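Local coordinates for protein potential RNA-dependent RNA polymerase (Human picobirnavirus, PDB 5I62) that catalyses RNA-templated RNA synthesis, probably serving both transcription and genome replication of a small double-stranded RNA virus, at residues S9-F23 with R176-G188. Sequence-based numbering, arbitrary orientation.
Sequences SKYFNIPNPGLRAYF and REWSGAAVLGWRG
Val183 splits its two methyls among three aromatic rings of the N-terminal segment. CG1, anti to the backbone N (chi1 167°), lies 3.5 Å from CE2 of Tyr22 and also meets Phe23 CZ, whereas CG2 comes up to the rim of the Phe12 ring, near its plane, 3.5 Å from CZ. Nearer the start of the strand, Tyr11 lays one ring face over Ser179: the serine CB stands 3.6 Å from the ring centroid, almost on the ring normal, a CH-pi contact, while Ala181 CB touches Tyr11 CD2. The 9-23 segment thus runs along one side of the long bulged strand 176-189, which in the mixed sheet pairs with strands 168-173, 199-205 and 306-309. Helix 17-23, N-capped by Asn16, passes over the 182-188 part of the strand at 52°, with 10.8 Å between the two axes at closest approach, so that the N-terminal part of the chain packs on the sheet. At the helix end of the contact the Tyr22 hydroxyl donates to Leu184 O over 2.6 Å, tilted 29° from the carbonyl plane. At the other end Ser179 N gives Lys10 O a nearly straight bond of 2.9 Å, and the same carbonyl oxygen lies in plane at the edge of the Trp178 indole, 3.5 Å from CE3. Asn13 sets its amide almost perpendicular to that indole near CH2, and the Tyr11 hydroxyl is hydrogen-bonded to Tyr315.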
ATOM      1  N   SER A   9      -9.926 -22.500  19.954  1.00 20.34           N
ATOM      2  CA  SER A   9      -9.510 -21.733  21.120  1.00 19.34           C
ATOM      3  C   SER A   9      -8.001 -21.813  21.387  1.00 18.98           C
ATOM      4  O   SER A   9      -7.528 -21.169  22.327  1.00 20.64           O
ATOM      5  CB  SER A   9     -10.305 -22.180  22.357  1.00 19.37           C
ATOM      6  OG  SER A   9     -10.160 -23.561  22.598  1.00 23.02           O
ATOM      7  N   LYS A  10      -7.238 -22.567  20.585  1.00 18.42           N
ATOM      8  CA  LYS A  10      -5.784 -22.505  20.654  1.00 19.96           C
ATOM      9  C   LYS A  10      -5.206 -21.460  19.708  1.00 19.10           C
ATOM     10  O   LYS A  10      -4.030 -21.098  19.842  1.00 16.53           O
ATOM     11  CB  LYS A  10      -5.169 -23.867  20.343  1.00 19.40           C
ATOM     12  CG  LYS A  10      -5.587 -24.967  21.302  1.00 24.27           C
ATOM     13  CD  LYS A  10      -4.989 -26.299  20.862  1.00 26.43           C
ATOM     14  CE  LYS A  10      -5.534 -27.438  21.732  1.00 34.28           C
ATOM     15  NZ  LYS A  10      -5.449 -27.058  23.179  1.00 39.66           N
ATOM     16  N   TYR A  11      -6.009 -20.989  18.756  1.00 17.31           N
ATOM     17  CA  TYR A  11      -5.670 -19.890  17.862  1.00 16.33           C
ATOM     18  C   TYR A  11      -6.163 -18.552  18.385  1.00 17.16           C
ATOM     19  O   TYR A  11      -5.511 -17.527  18.171  1.00 17.40           O
ATOM     20  CB  TYR A  11      -6.271 -20.132  16.477  1.00 15.06           C
ATOM     21  CG  TYR A  11      -5.638 -21.281  15.734  1.00 17.45           C
ATOM     22  CD1 TYR A  11      -6.017 -22.588  15.982  1.00 17.56           C
ATOM     23  CD2 TYR A  11      -4.664 -21.049  14.763  1.00 16.71           C
ATOM     24  CE1 TYR A  11      -5.430 -23.646  15.299  1.00 20.57           C
ATOM     25  CE2 TYR A  11      -4.082 -22.094  14.073  1.00 17.45           C
ATOM     26  CZ  TYR A  11      -4.464 -23.388  14.346  1.00 20.83           C
ATOM     27  OH  TYR A  11      -3.879 -24.434  13.660  1.00 22.09           O
ATOM     28  N   PHE A  12      -7.313 -18.533  19.066  1.00 17.57           N
ATOM     29  CA  PHE A  12      -7.878 -17.292  19.568  1.00 16.13           C
ATOM     30  C   PHE A  12      -8.289 -17.432  21.021  1.00 15.64           C
ATOM     31  O   PHE A  12      -8.691 -18.500  21.474  1.00 17.20           O
ATOM     32  CB  PHE A  12      -9.069 -16.839  18.736  1.00 17.58           C
ATOM     33  CG  PHE A  12      -8.706 -16.543  17.319  1.00 17.25           C
ATOM     34  CD1 PHE A  12      -8.198 -15.299  16.977  1.00 19.78           C
ATOM     35  CD2 PHE A  12      -8.769 -17.532  16.359  1.00 19.50           C
ATOM     36  CE1 PHE A  12      -7.817 -15.023  15.682  1.00 17.58           C
ATOM     37  CE2 PHE A  12      -8.377 -17.261  15.042  1.00 18.78           C
ATOM     38  CZ  PHE A  12      -7.906 -16.008  14.720  1.00 17.25           C
ATOM     39  N   ASN A  13      -8.185 -16.324  21.727  1.00 18.64           N
ATOM     40  CA  ASN A  13      -8.599 -16.228  23.118  1.00 20.14           C
ATOM     41  C   ASN A  13     -10.123 -16.213  23.135  1.00 20.41           C
ATOM     42  O   ASN A  13     -10.738 -15.257  22.664  1.00 23.37           O
ATOM     43  CB  ASN A  13      -8.001 -14.965  23.726  1.00 18.16           C
ATOM     44  CG  ASN A  13      -8.228 -14.864  25.224  1.00 20.98           C
ATOM     45  OD1 ASN A  13      -8.007 -15.821  25.969  1.00 22.25           O
ATOM     46  ND2 ASN A  13      -8.656 -13.695  25.666  1.00 18.83           N
ATOM     47  N   ILE A  14     -10.736 -17.304  23.618  1.00 22.23           N
ATOM     48  CA  ILE A  14     -12.201 -17.550  23.536  1.00 22.58           C
ATOM     49  C   ILE A  14     -12.742 -17.652  24.968  1.00 26.82           C
ATOM     50  O   ILE A  14     -12.177 -18.390  25.770  1.00 25.22           O
ATOM     51  CB  ILE A  14     -12.524 -18.867  22.737  1.00 21.54           C
ATOM     52  CG1 ILE A  14     -12.025 -18.804  21.288  1.00 24.05           C
ATOM     53  CG2 ILE A  14     -14.013 -19.223  22.755  1.00 25.41           C
ATOM     54  CD1 ILE A  14     -12.495 -17.589  20.507  1.00 21.99           C
ATOM     55  N   PRO A  15     -13.856 -16.966  25.276  1.00 25.34           N
ATOM     56  CA  PRO A  15     -14.718 -16.279  24.311  1.00 22.62           C
ATOM     57  C   PRO A  15     -14.231 -14.889  23.888  1.00 23.47           C
ATOM     58  O   PRO A  15     -13.420 -14.251  24.559  1.00 26.46           O
ATOM     59  CB  PRO A  15     -16.075 -16.175  25.055  1.00 26.40           C
ATOM     60  CG  PRO A  15     -15.813 -16.686  26.487  1.00 28.25           C
ATOM     61  CD  PRO A  15     -14.327 -16.751  26.658  1.00 30.91           C
ATOM     62  N   ASN A  16     -14.747 -14.438  22.745  1.00 25.23           N
ATOM     63  CA  ASN A  16     -14.417 -13.124  22.196  1.00 25.21           C
ATOM     64  C   ASN A  16     -15.583 -12.689  21.329  1.00 25.71           C
ATOM     65  O   ASN A  16     -15.631 -12.996  20.130  1.00 21.62           O
ATOM     66  CB  ASN A  16     -13.125 -13.158  21.379  1.00 28.04           C
ATOM     67  CG  ASN A  16     -12.621 -11.766  21.023  1.00 28.67           C
ATOM     68  OD1 ASN A  16     -13.406 -10.835  20.824  1.00 33.32           O
ATOM     69  ND2 ASN A  16     -11.303 -11.610  20.973  1.00 34.04           N
ATOM     70  N   PRO A  17     -16.573 -12.009  21.917  1.00 26.90           N
ATOM     71  CA  PRO A  17     -17.708 -11.506  21.125  1.00 24.20           C
ATOM     72  C   PRO A  17     -17.301 -10.638  19.942  1.00 22.34           C
ATOM     73  O   PRO A  17     -17.958 -10.700  18.896  1.00 23.23           O
ATOM     74  CB  PRO A  17     -18.506 -10.688  22.156  1.00 20.77           C
ATOM     75  CG  PRO A  17     -18.234 -11.377  23.445  1.00 27.64           C
ATOM     76  CD  PRO A  17     -16.758 -11.760  23.360  1.00 30.24           C
ATOM     77  N   GLY A  18     -16.269  -9.805  20.094  1.00 24.56           N
ATOM     78  CA  GLY A  18     -15.827  -8.980  18.976  1.00 26.91           C
ATOM     79  C   GLY A  18     -15.362  -9.802  17.786  1.00 25.90           C
ATOM     80  O   GLY A  18     -15.651  -9.471  16.631  1.00 25.74           O
ATOM     81  N   LEU A  19     -14.622 -10.885  18.053  1.00 23.40           N
ATOM     82  CA  LEU A  19     -14.192 -11.784  16.985  1.00 22.94           C
ATOM     83  C   LEU A  19     -15.389 -12.466  16.341  1.00 23.82           C
ATOM     84  O   LEU A  19     -15.428 -12.680  15.124  1.00 19.16           O
ATOM     85  CB  LEU A  19     -13.229 -12.829  17.547  1.00 20.68           C
ATOM     86  CG  LEU A  19     -12.511 -13.757  16.570  1.00 24.14           C
ATOM     87  CD1 LEU A  19     -11.676 -12.954  15.551  1.00 20.05           C
ATOM     88  CD2 LEU A  19     -11.666 -14.770  17.334  1.00 24.22           C
ATOM     89  N   ARG A  20     -16.370 -12.831  17.162  1.00 23.59           N
ATOM     90  CA  ARG A  20     -17.586 -13.458  16.670  1.00 22.54           C
ATOM     91  C   ARG A  20     -18.346 -12.540  15.717  1.00 19.99           C
ATOM     92  O   ARG A  20     -18.769 -12.961  14.633  1.00 24.43           O
ATOM     93  CB  ARG A  20     -18.451 -13.838  17.868  1.00 28.18           C
ATOM     94  CG  ARG A  20     -19.789 -14.358  17.491  1.00 31.28           C
ATOM     95  CD  ARG A  20     -19.648 -15.438  16.511  1.00 25.60           C
ATOM     96  NE  ARG A  20     -19.592 -16.721  17.173  1.00 36.56           N
ATOM     97  CZ  ARG A  20     -19.896 -17.852  16.560  1.00 41.57           C
ATOM     98  NH1 ARG A  20     -20.241 -17.811  15.272  1.00 38.38           N
ATOM     99  NH2 ARG A  20     -19.837 -19.004  17.218  1.00 38.53           N
ATOM    100  N   ALA A  21     -18.534 -11.281  16.112  1.00 21.00           N
ATOM    101  CA  ALA A  21     -19.153 -10.310  15.219  1.00 22.25           C
ATOM    102  C   ALA A  21     -18.334 -10.132  13.953  1.00 23.75           C
ATOM    103  O   ALA A  21     -18.890 -10.018  12.853  1.00 20.20           O
ATOM    104  CB  ALA A  21     -19.296  -8.969  15.920  1.00 21.25           C
ATOM    105  N   TYR A  22     -17.010 -10.055  14.103  1.00 20.51           N
ATOM    106  CA  TYR A  22     -16.136  -9.850  12.951  1.00 20.98           C
ATOM    107  C   TYR A  22     -16.408 -10.892  11.875  1.00 19.10           C
ATOM    108  O   TYR A  22     -16.666 -10.552  10.716  1.00 21.69           O
ATOM    109  CB  TYR A  22     -14.671  -9.889  13.381  1.00 22.26           C
ATOM    110  CG  TYR A  22     -13.722  -9.616  12.233  1.00 22.20           C
ATOM    111  CD1 TYR A  22     -13.351  -8.314  11.903  1.00 23.94           C
ATOM    112  CD2 TYR A  22     -13.223 -10.658  11.464  1.00 20.43           C
ATOM    113  CE1 TYR A  22     -12.494  -8.064  10.836  1.00 22.17           C
ATOM    114  CE2 TYR A  22     -12.374 -10.412  10.393  1.00 18.04           C
ATOM    115  CZ  TYR A  22     -12.012  -9.121  10.097  1.00 18.53           C
ATOM    116  OH  TYR A  22     -11.160  -8.897   9.039  1.00 21.85           O
ATOM    117  N   PHE A  23     -16.362 -12.172  12.238  1.00 17.06           N
ATOM    118  CA  PHE A  23     -16.511 -13.202  11.218  1.00 19.34           C
ATOM    119  C   PHE A  23     -17.940 -13.297  10.688  1.00 21.15           C
ATOM    120  O   PHE A  23     -18.139 -13.690   9.527  1.00 16.92           O
ATOM    121  CB  PHE A  23     -16.020 -14.544  11.743  1.00 18.81           C
ATOM    122  CG  PHE A  23     -14.524 -14.687  11.694  1.00 20.31           C
ATOM    123  CD1 PHE A  23     -13.854 -14.544  10.480  1.00 18.07           C
ATOM    124  CD2 PHE A  23     -13.782 -14.931  12.836  1.00 19.10           C
ATOM    125  CE1 PHE A  23     -12.472 -14.678  10.399  1.00 16.71           C
ATOM    126  CE2 PHE A  23     -12.391 -15.059  12.763  1.00 21.17           C
ATOM    127  CZ  PHE A  23     -11.744 -14.932  11.536  1.00 18.26           C
ATOM    128  N   ARG A 176       2.652 -18.377  27.463  1.00 17.56           N
ATOM    129  CA  ARG A 176       1.600 -19.082  26.750  1.00 18.56           C
ATOM    130  C   ARG A 176       2.144 -19.623  25.428  1.00 18.32           C
ATOM    131  O   ARG A 176       3.024 -19.022  24.822  1.00 18.05           O
ATOM    132  CB  ARG A 176       0.419 -18.157  26.447  1.00 17.21           C
ATOM    133  CG  ARG A 176      -0.346 -17.654  27.654  1.00 16.63           C
ATOM    134  CD  ARG A 176       0.288 -16.394  28.239  1.00 18.42           C
ATOM    135  NE  ARG A 176      -0.709 -15.528  28.875  1.00 21.86           N
ATOM    136  CZ  ARG A 176      -0.416 -14.382  29.477  1.00 23.37           C
ATOM    137  NH1 ARG A 176       0.848 -13.973  29.532  1.00 19.37           N
ATOM    138  NH2 ARG A 176      -1.381 -13.644  30.022  1.00 22.47           N
ATOM    139  N   GLU A 177       1.605 -20.751  24.976  1.00 15.78           N
ATOM    140  CA  GLU A 177       1.823 -21.207  23.605  1.00 18.60           C
ATOM    141  C   GLU A 177       0.498 -21.158  22.862  1.00 19.00           C
ATOM    142  O   GLU A 177      -0.454 -21.853  23.233  1.00 19.01           O
ATOM    143  CB  GLU A 177       2.413 -22.612  23.517  1.00 18.66           C
ATOM    144  CG  GLU A 177       2.400 -23.072  22.048  1.00 22.64           C
ATOM    145  CD  GLU A 177       3.249 -24.295  21.752  1.00 27.54           C
ATOM    146  OE1 GLU A 177       4.114 -24.675  22.579  1.00 26.99           O
ATOM    147  OE2 GLU A 177       3.039 -24.877  20.668  1.00 26.96           O
ATOM    148  N   TRP A 178       0.433 -20.320  21.836  1.00 17.64           N
ATOM    149  CA  TRP A 178      -0.715 -20.240  20.941  1.00 16.47           C
ATOM    150  C   TRP A 178      -0.341 -20.800  19.574  1.00 20.39           C
ATOM    151  O   TRP A 178       0.832 -20.974  19.240  1.00 18.25           O
ATOM    152  CB  TRP A 178      -1.198 -18.794  20.774  1.00 15.20           C
ATOM    153  CG  TRP A 178      -1.564 -18.053  22.030  1.00 16.22           C
ATOM    154  CD1 TRP A 178      -0.757 -17.229  22.771  1.00 17.68           C
ATOM    155  CD2 TRP A 178      -2.844 -18.037  22.672  1.00 17.35           C
ATOM    156  NE1 TRP A 178      -1.460 -16.707  23.842  1.00 17.30           N
ATOM    157  CE2 TRP A 178      -2.741 -17.189  23.801  1.00 17.42           C
ATOM    158  CE3 TRP A 178      -4.068 -18.657  22.405  1.00 17.93           C
ATOM    159  CZ2 TRP A 178      -3.820 -16.935  24.645  1.00 19.22           C
ATOM    160  CZ3 TRP A 178      -5.139 -18.413  23.259  1.00 18.74           C
ATOM    161  CH2 TRP A 178      -5.004 -17.560  24.365  1.00 20.06           C
ATOM    162  N   SER A 179      -1.356 -21.077  18.769  1.00 18.49           N
ATOM    163  CA  SER A 179      -1.149 -21.380  17.363  1.00 16.14           C
ATOM    164  C   SER A 179      -1.553 -20.136  16.575  1.00 20.40           C
ATOM    165  O   SER A 179      -2.639 -19.592  16.795  1.00 20.98           O
ATOM    166  CB  SER A 179      -1.953 -22.610  16.936  1.00 18.88           C
ATOM    167  OG  SER A 179      -1.382 -23.222  15.781  1.00 24.75           O
ATOM    168  N   GLY A 180      -0.676 -19.675  15.679  1.00 18.82           N
ATOM    169  CA  GLY A 180      -0.901 -18.400  15.008  1.00 14.51           C
ATOM    170  C   GLY A 180      -1.661 -18.557  13.695  1.00 18.10           C
ATOM    171  O   GLY A 180      -1.480 -19.524  12.955  1.00 16.63           O
ATOM    172  N   ALA A 181      -2.519 -17.578  13.409  1.00 18.67           N
ATOM    173  CA  ALA A 181      -3.180 -17.499  12.117  1.00 16.99           C
ATOM    174  C   ALA A 181      -3.461 -16.041  11.782  1.00 18.51           C
ATOM    175  O   ALA A 181      -3.922 -15.277  12.636  1.00 18.37           O
ATOM    176  CB  ALA A 181      -4.482 -18.313  12.102  1.00 14.46           C
ATOM    177  N   ALA A 182      -3.204 -15.666  10.529  1.00 14.30           N
ATOM    178  CA  ALA A 182      -3.727 -14.405  10.032  1.00 16.09           C
ATOM    179  C   ALA A 182      -5.249 -14.464  10.029  1.00 14.50           C
ATOM    180  O   ALA A 182      -5.850 -15.533   9.917  1.00 16.49           O
ATOM    181  CB  ALA A 182      -3.221 -14.105   8.617  1.00 14.97           C
ATOM    182  N   VAL A 183      -5.874 -13.310  10.154  1.00 14.99           N
ATOM    183  CA  VAL A 183      -7.325 -13.207  10.050  1.00 16.05           C
ATOM    184  C   VAL A 183      -7.666 -12.528   8.735  1.00 16.01           C
ATOM    185  O   VAL A 183      -7.064 -11.508   8.385  1.00 15.75           O
ATOM    186  CB  VAL A 183      -7.910 -12.438  11.246  1.00 16.40           C
ATOM    187  CG1 VAL A 183      -9.360 -12.050  10.982  1.00 15.77           C
ATOM    188  CG2 VAL A 183      -7.793 -13.287  12.528  1.00 14.25           C
ATOM    189  N   LEU A 184      -8.648 -13.085   8.013  1.00 18.01           N
ATOM    190  CA  LEU A 184      -9.080 -12.529   6.732  1.00 16.30           C
ATOM    191  C   LEU A 184      -9.717 -11.165   6.950  1.00 18.82           C
ATOM    192  O   LEU A 184     -10.779 -11.063   7.577  1.00 18.78           O
ATOM    193  CB  LEU A 184     -10.062 -13.461   6.031  1.00 16.25           C
ATOM    194  CG  LEU A 184     -10.562 -12.943   4.667  1.00 17.59           C
ATOM    195  CD1 LEU A 184      -9.430 -12.877   3.634  1.00 16.96           C
ATOM    196  CD2 LEU A 184     -11.724 -13.763   4.119  1.00 14.95           C
ATOM    197  N   GLY A 185      -9.065 -10.120   6.439  1.00 16.00           N
ATOM    198  CA  GLY A 185      -9.600  -8.778   6.421  1.00 16.22           C
ATOM    199  C   GLY A 185      -9.943  -8.312   5.009  1.00 18.86           C
ATOM    200  O   GLY A 185      -9.806  -9.033   4.020  1.00 17.57           O
ATOM    201  N   TRP A 186     -10.395  -7.065   4.932  1.00 15.15           N
ATOM    202  CA  TRP A 186     -10.971  -6.558   3.696  1.00 18.60           C
ATOM    203  C   TRP A 186     -10.700  -5.069   3.566  1.00 20.45           C
ATOM    204  O   TRP A 186     -10.710  -4.339   4.552  1.00 17.75           O
ATOM    205  CB  TRP A 186     -12.479  -6.836   3.645  1.00 18.37           C
ATOM    206  CG  TRP A 186     -13.178  -6.241   2.443  1.00 15.80           C
ATOM    207  CD1 TRP A 186     -13.397  -6.850   1.244  1.00 18.96           C
ATOM    208  CD2 TRP A 186     -13.772  -4.944   2.351  1.00 17.35           C
ATOM    209  NE1 TRP A 186     -14.075  -6.002   0.400  1.00 20.81           N
ATOM    210  CE2 TRP A 186     -14.324  -4.828   1.058  1.00 18.52           C
ATOM    211  CE3 TRP A 186     -13.894  -3.870   3.237  1.00 21.05           C
ATOM    212  CZ2 TRP A 186     -14.988  -3.679   0.630  1.00 18.26           C
ATOM    213  CZ3 TRP A 186     -14.557  -2.726   2.810  1.00 25.02           C
ATOM    214  CH2 TRP A 186     -15.097  -2.643   1.521  1.00 19.42           C
ATOM    215  N   ARG A 187     -10.444  -4.634   2.331  1.00 20.28           N
ATOM    216  CA  ARG A 187     -10.442  -3.221   1.975  1.00 21.80           C
ATOM    217  C   ARG A 187     -11.144  -3.058   0.639  1.00 21.23           C
ATOM    218  O   ARG A 187     -10.936  -3.857  -0.275  1.00 22.29           O
ATOM    219  CB  ARG A 187      -9.028  -2.622   1.866  1.00 26.23           C
ATOM    220  CG  ARG A 187      -8.243  -2.611   3.168  1.00 35.20           C
ATOM    221  CD  ARG A 187      -8.920  -1.761   4.234  1.00 38.56           C
ATOM    222  NE  ARG A 187      -9.066  -0.368   3.830  1.00 45.30           N
ATOM    223  CZ  ARG A 187      -8.094   0.534   3.909  1.00 53.34           C
ATOM    224  NH1 ARG A 187      -6.896   0.179   4.367  1.00 52.23           N
ATOM    225  NH2 ARG A 187      -8.314   1.787   3.525  1.00 53.44           N
ATOM    226  N   GLY A 188     -11.948  -2.011   0.523  1.00 20.17           N
ATOM    227  CA  GLY A 188     -12.630  -1.706  -0.714  1.00 23.58           C
ATOM    228  C   GLY A 188     -11.882  -0.633  -1.480  1.00 25.93           C
ATOM    229  O   GLY A 188     -11.367   0.318  -0.904  1.00 28.05           O
TER